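Local coordinates for Ycf54-like protein (Synechocystis sp. PCC 6803, PDB 5M2P) that probably serves as an accessory component of the magnesium-protoporphyrin IX monomethylester cyclase, needed in the cyanobacterium to form protochlorophyllide for chlorophyll, at residues 12-17 against 46-51; 32-35 against 40-43. One frame throughout, in Å; residues are numbered along the deposited sequence.

Contact 1 of 2, residues 12-17 against 46-51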
loop_
_atom_site.group_PDB
_atom_site.type_symbol
_atom_site.label_atom_id
_atom_site.label_comp_id
_atom_site.label_asym_id
_atom_site.label_seq_id
_atom_site.Cartn_x
_atom_site.Cartn_y
_atom_site.Cartn_z
ATOM N N ALA A 12 -3.501 1.664 -6.280
ATOM C CA ALA A 12 -3.427 1.786 -7.714
ATOM C C ALA A 12 -4.247 0.658 -8.357
ATOM O O ALA A 12 -4.563 -0.340 -7.715
ATOM C CB ALA A 12 -1.982 1.601 -8.161
ATOM N N SER A 13 -4.505 0.791 -9.655
ATOM C CA SER A 13 -4.963 -0.350 -10.435
ATOM C C SER A 13 -3.765 -1.259 -10.697
ATOM O O SER A 13 -2.629 -0.825 -10.776
ATOM C CB SER A 13 -5.594 0.097 -11.754
ATOM O OG SER A 13 -4.598 0.622 -12.628
ATOM N N GLN A 14 -4.030 -2.558 -10.866
ATOM C CA GLN A 14 -2.982 -3.480 -11.286
ATOM C C GLN A 14 -2.410 -3.085 -12.650
ATOM O O GLN A 14 -1.221 -3.130 -12.852
ATOM C CB GLN A 14 -3.513 -4.915 -11.248
ATOM C CG GLN A 14 -3.784 -5.325 -9.787
ATOM C CD GLN A 14 -4.391 -6.698 -9.664
ATOM O OE1 GLN A 14 -4.213 -7.549 -10.547
ATOM N NE2 GLN A 14 -5.109 -6.912 -8.583
ATOM N N LYS A 15 -3.297 -2.669 -13.559
ATOM C CA LYS A 15 -2.913 -2.203 -14.879
ATOM C C LYS A 15 -1.895 -1.044 -14.830
ATOM O O LYS A 15 -0.856 -1.044 -15.490
ATOM C CB LYS A 15 -4.198 -1.779 -15.614
ATOM C CG LYS A 15 -4.057 -1.296 -17.045
ATOM C CD LYS A 15 -5.415 -0.850 -17.597
ATOM C CE LYS A 15 -5.344 -0.470 -19.079
ATOM N NZ LYS A 15 -6.682 -0.471 -19.731
ATOM N N PHE A 16 -2.186 -0.053 -13.992
ATOM C CA PHE A 16 -1.316 1.103 -13.857
ATOM C C PHE A 16 0.020 0.740 -13.283
ATOM O O PHE A 16 1.080 1.148 -13.792
ATOM C CB PHE A 16 -1.998 2.179 -13.008
ATOM C CG PHE A 16 -1.088 3.322 -12.624
ATOM C CD1 PHE A 16 -0.800 4.307 -13.516
ATOM C CD2 PHE A 16 -0.531 3.402 -11.378
ATOM C CE1 PHE A 16 0.021 5.348 -13.176
ATOM C CE2 PHE A 16 0.283 4.465 -11.026
ATOM C CZ PHE A 16 0.589 5.399 -11.948
ATOM N N LEU A 17 0.004 -0.014 -12.183
ATOM C CA LEU A 17 1.260 -0.300 -11.543
ATOM C C LEU A 17 2.196 -1.141 -12.462
ATOM O O LEU A 17 3.414 -1.030 -12.404
ATOM C CB LEU A 17 0.998 -0.949 -10.202
ATOM C CG LEU A 17 2.098 -0.750 -9.209
ATOM C CD1 LEU A 17 2.296 0.719 -8.909
ATOM C CD2 LEU A 17 1.747 -1.529 -7.973
ATOM N N VAL A 46 0.663 -4.990 -1.581
ATOM C CA VAL A 46 -0.418 -5.934 -1.298
ATOM C C VAL A 46 -1.340 -5.952 -2.494
ATOM O O VAL A 46 -1.944 -4.952 -2.840
ATOM C CB VAL A 46 -1.217 -5.510 -0.034
ATOM C CG1 VAL A 46 -2.325 -6.522 0.260
ATOM C CG2 VAL A 46 -0.301 -5.359 1.171
ATOM N N ILE A 47 -1.474 -7.114 -3.119
ATOM C CA ILE A 47 -2.358 -7.283 -4.254
ATOM C C ILE A 47 -3.792 -7.440 -3.733
ATOM O O ILE A 47 -4.042 -8.181 -2.771
ATOM C CB ILE A 47 -1.969 -8.519 -5.089
ATOM C CG1 ILE A 47 -0.551 -8.372 -5.643
ATOM C CG2 ILE A 47 -2.961 -8.710 -6.221
ATOM C CD1 ILE A 47 0.046 -9.660 -6.177
ATOM N N GLN A 48 -4.730 -6.732 -4.339
ATOM C CA GLN A 48 -6.133 -6.808 -3.985
ATOM C C GLN A 48 -6.339 -6.769 -2.459
ATOM O O GLN A 48 -6.920 -7.697 -1.858
ATOM C CB GLN A 48 -6.783 -8.061 -4.584
ATOM C CG GLN A 48 -8.262 -7.852 -4.858
ATOM C CD GLN A 48 -8.567 -6.895 -6.008
ATOM O OE1 GLN A 48 -7.709 -6.567 -6.816
ATOM N NE2 GLN A 48 -9.802 -6.452 -6.070
ATOM N N PRO A 49 -5.933 -5.664 -1.824
ATOM C CA PRO A 49 -5.937 -5.666 -0.353
ATOM C C PRO A 49 -7.299 -5.846 0.313
ATOM O O PRO A 49 -8.282 -5.198 -0.022
ATOM C CB PRO A 49 -5.414 -4.272 -0.006
ATOM C CG PRO A 49 -5.628 -3.460 -1.268
ATOM C CD PRO A 49 -5.356 -4.432 -2.388
ATOM N N ALA A 50 -7.318 -6.703 1.331
ATOM C CA ALA A 50 -8.514 -6.907 2.130
ATOM C C ALA A 50 -8.902 -5.686 2.951
ATOM O O ALA A 50 -10.054 -5.516 3.331
ATOM C CB ALA A 50 -8.297 -8.081 3.053
ATOM N N PHE A 51 -7.947 -4.805 3.243
ATOM C CA PHE A 51 -8.304 -3.610 4.035
ATOM C C PHE A 51 -9.366 -2.744 3.379
ATOM O O PHE A 51 -10.083 -2.011 4.058
ATOM C CB PHE A 51 -7.076 -2.771 4.457
ATOM C CG PHE A 51 -6.363 -2.019 3.339
ATOM C CD1 PHE A 51 -6.951 -0.935 2.698
ATOM C CD2 PHE A 51 -5.047 -2.340 3.000
ATOM C CE1 PHE A 51 -6.265 -0.211 1.726
ATOM C CE2 PHE A 51 -4.380 -1.633 2.008
ATOM C CZ PHE A 51 -4.988 -0.579 1.388
#
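At one end of the antiparallel sheet, Q14, where strand 5-13 turns into helix 14-18, reaches I47 and Q48, where strand 43-47 runs out into a loop. Q14 carries its side of the meeting through one atom, the amide nitrogen. Its chain is extended beyond CG (chi2 176°), which is long enough to bring NE2 within 3.7 Å of I47 CG2 and 3.2 Å of Q48 OE1. The two amide planes stand 77° apart, and each amide has its firm partner on the strand between them: Q14 NE2 donates to N68 O, while Q48 OE1 accepts from N68 N. Strand 68-73 lies between strands 5-13 and 43-47 in the sheet, so two glutamines, each able to donate and accept, suit places on either side of its first residue. Q48 bends at chi2 (70°), bringing its amide back toward this strand, and its NE2 donates to E66 O, in the loop just before it. The branched I47 suits a strand and lays its methyl CG2 against the amide of Q14. Beside Q14, S13 is the N-cap of helix 14-18: its OG accepts from F16 N at 2.9 Å, and S13 O takes L17 N at 3.1 Å.

Contact 2 of 2, residues 32-35 against 40-43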
loop_
_atom_site.group_PDB
_atom_site.type_symbol
_atom_site.label_atom_id
_atom_site.label_comp_id
_atom_site.label_asym_id
_atom_site.label_seq_id
_atom_site.Cartn_x
_atom_site.Cartn_y
_atom_site.Cartn_z
ATOM N N ARG A 32 16.086 -4.426 -0.548
ATOM C CA ARG A 32 17.450 -4.912 -0.483
ATOM C C ARG A 32 18.335 -4.033 0.409
ATOM O O ARG A 32 19.105 -4.545 1.215
ATOM C CB ARG A 32 18.009 -5.085 -1.900
ATOM C CG ARG A 32 17.302 -6.210 -2.656
ATOM C CD ARG A 32 17.739 -6.447 -4.109
ATOM N NE ARG A 32 19.042 -7.110 -4.206
ATOM C CZ ARG A 32 19.302 -8.404 -3.951
ATOM N NH1 ARG A 32 18.361 -9.257 -3.516
ATOM N NH2 ARG A 32 20.548 -8.842 -4.092
ATOM N N ASP A 33 18.167 -2.711 0.317
ATOM C CA ASP A 33 18.897 -1.776 1.168
ATOM C C ASP A 33 18.542 -1.955 2.638
ATOM O O ASP A 33 19.419 -1.886 3.517
ATOM C CB ASP A 33 18.629 -0.319 0.743
ATOM C CG ASP A 33 19.253 0.053 -0.612
ATOM O OD1 ASP A 33 20.105 -0.695 -1.146
ATOM O OD2 ASP A 33 18.898 1.124 -1.163
ATOM N N TYR A 34 17.247 -2.162 2.918
ATOM C CA TYR A 34 16.839 -2.403 4.294
ATOM C C TYR A 34 17.566 -3.630 4.851
ATOM O O TYR A 34 18.042 -3.615 5.993
ATOM C CB TYR A 34 15.340 -2.604 4.404
ATOM C CG TYR A 34 14.494 -1.365 4.622
ATOM C CD1 TYR A 34 14.664 -0.203 3.879
ATOM C CD2 TYR A 34 13.481 -1.391 5.572
ATOM C CE1 TYR A 34 13.802 0.888 4.076
ATOM C CE2 TYR A 34 12.628 -0.321 5.781
ATOM C CZ TYR A 34 12.804 0.822 5.044
ATOM O OH TYR A 34 11.942 1.873 5.229
ATOM N N GLY A 35 17.610 -4.713 4.052
ATOM C CA GLY A 35 18.268 -5.927 4.493
ATOM C C GLY A 35 19.744 -5.668 4.793
ATOM O O GLY A 35 20.267 -6.084 5.827
ATOM N N GLU A 40 14.131 -3.272 9.796
ATOM C CA GLU A 40 12.881 -4.023 9.625
ATOM C C GLU A 40 12.069 -3.423 8.500
ATOM O O GLU A 40 11.872 -2.205 8.455
ATOM C CB GLU A 40 12.053 -4.006 10.922
ATOM C CG GLU A 40 10.750 -4.805 10.901
ATOM C CD GLU A 40 9.994 -4.722 12.222
ATOM O OE1 GLU A 40 10.638 -4.841 13.285
ATOM O OE2 GLU A 40 8.756 -4.534 12.211
ATOM N N ILE A 41 11.618 -4.272 7.588
ATOM C CA ILE A 41 10.800 -3.842 6.474
ATOM C C ILE A 41 9.510 -3.263 7.060
ATOM O O ILE A 41 8.867 -3.879 7.905
ATOM C CB ILE A 41 10.453 -5.036 5.554
ATOM C CG1 ILE A 41 11.697 -5.550 4.820
ATOM C CG2 ILE A 41 9.372 -4.642 4.562
ATOM C CD1 ILE A 41 12.246 -4.650 3.750
ATOM N N ASP A 42 9.160 -2.054 6.631
ATOM C CA ASP A 42 7.956 -1.357 7.105
ATOM C C ASP A 42 7.121 -0.848 5.937
ATOM O O ASP A 42 6.344 0.101 6.093
ATOM C CB ASP A 42 8.323 -0.221 8.060
ATOM C CG ASP A 42 9.118 0.885 7.391
ATOM O OD1 ASP A 42 9.522 0.737 6.221
ATOM O OD2 ASP A 42 9.319 1.925 8.068
ATOM N N PHE A 43 7.261 -1.485 4.781
ATOM C CA PHE A 43 6.482 -1.151 3.598
ATOM C C PHE A 43 6.294 -2.437 2.826
ATOM O O PHE A 43 7.170 -3.299 2.834
ATOM C CB PHE A 43 7.179 -0.083 2.719
ATOM C CG PHE A 43 8.497 -0.537 2.168
ATOM C CD1 PHE A 43 9.646 -0.517 2.944
ATOM C CD2 PHE A 43 8.591 -1.059 0.877
ATOM C CE1 PHE A 43 10.850 -1.016 2.454
ATOM C CE2 PHE A 43 9.789 -1.533 0.390
ATOM C CZ PHE A 43 10.928 -1.500 1.177
HETATM O O HOH W 1 11.188 3.643 7.402
#
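The phenol oxygen of Y34 is gripped by D42 and a water, with a weak further bond to K39 NZ: Y34 OH donates to D42 OD1 at 2.9 Å, and the water donates to Y34 OH at the same length. That water also donates to D42 OD2, 2.6 Å away, closing a small ring in which the carboxylate uses both oxygens. Y34 OH meets OD1 on the syn side, 27° out of the carboxylate plane; D42 gets there with CG between its backbone N and carbonyl carbon (chi1 65°). A tyrosine suits this place because its ring also packs. F43 turns its edge to one face of Y34, CE1 standing 3.7 Å above the ring centre, in a T-shaped pair with planes 77° apart. E40 O lies at the ring's edge, 3.4 Å from Y34 CE2. I41 CD1 packs 3.8 Å from Y34 CB. A phenylalanine here would probably leave D42 OD1 and the water without their hydroxyl partner. The contact joins the last turn of helix 21-36 to the loop entering strand 43-47, where F43 also meets F78 of helix 76-86 and D42 pairs through its backbone with T74, just beyond strand 68-73.

Overall arrangement
From the N terminus the chain runs up strand 5-13 and into helix 14-18, where the first half of contact 1 lies. It continues through helix 21-36, whose end supplies residues 32-35, and after only four intervening residues contact 2 closes a short loop against 40-43. Strand 43-47 then leads to 46-51, and contact 1 closes the wider loop of 28 residues. Contact 2 thus falls within that wider loop, without crossing. The two centres are about 21 Å apart, on opposite sides of the chain's centre: contact 2 ties a helix end to the start of strand 43-47, while contact 1 ties the end of that strand to the start of helix 14-18.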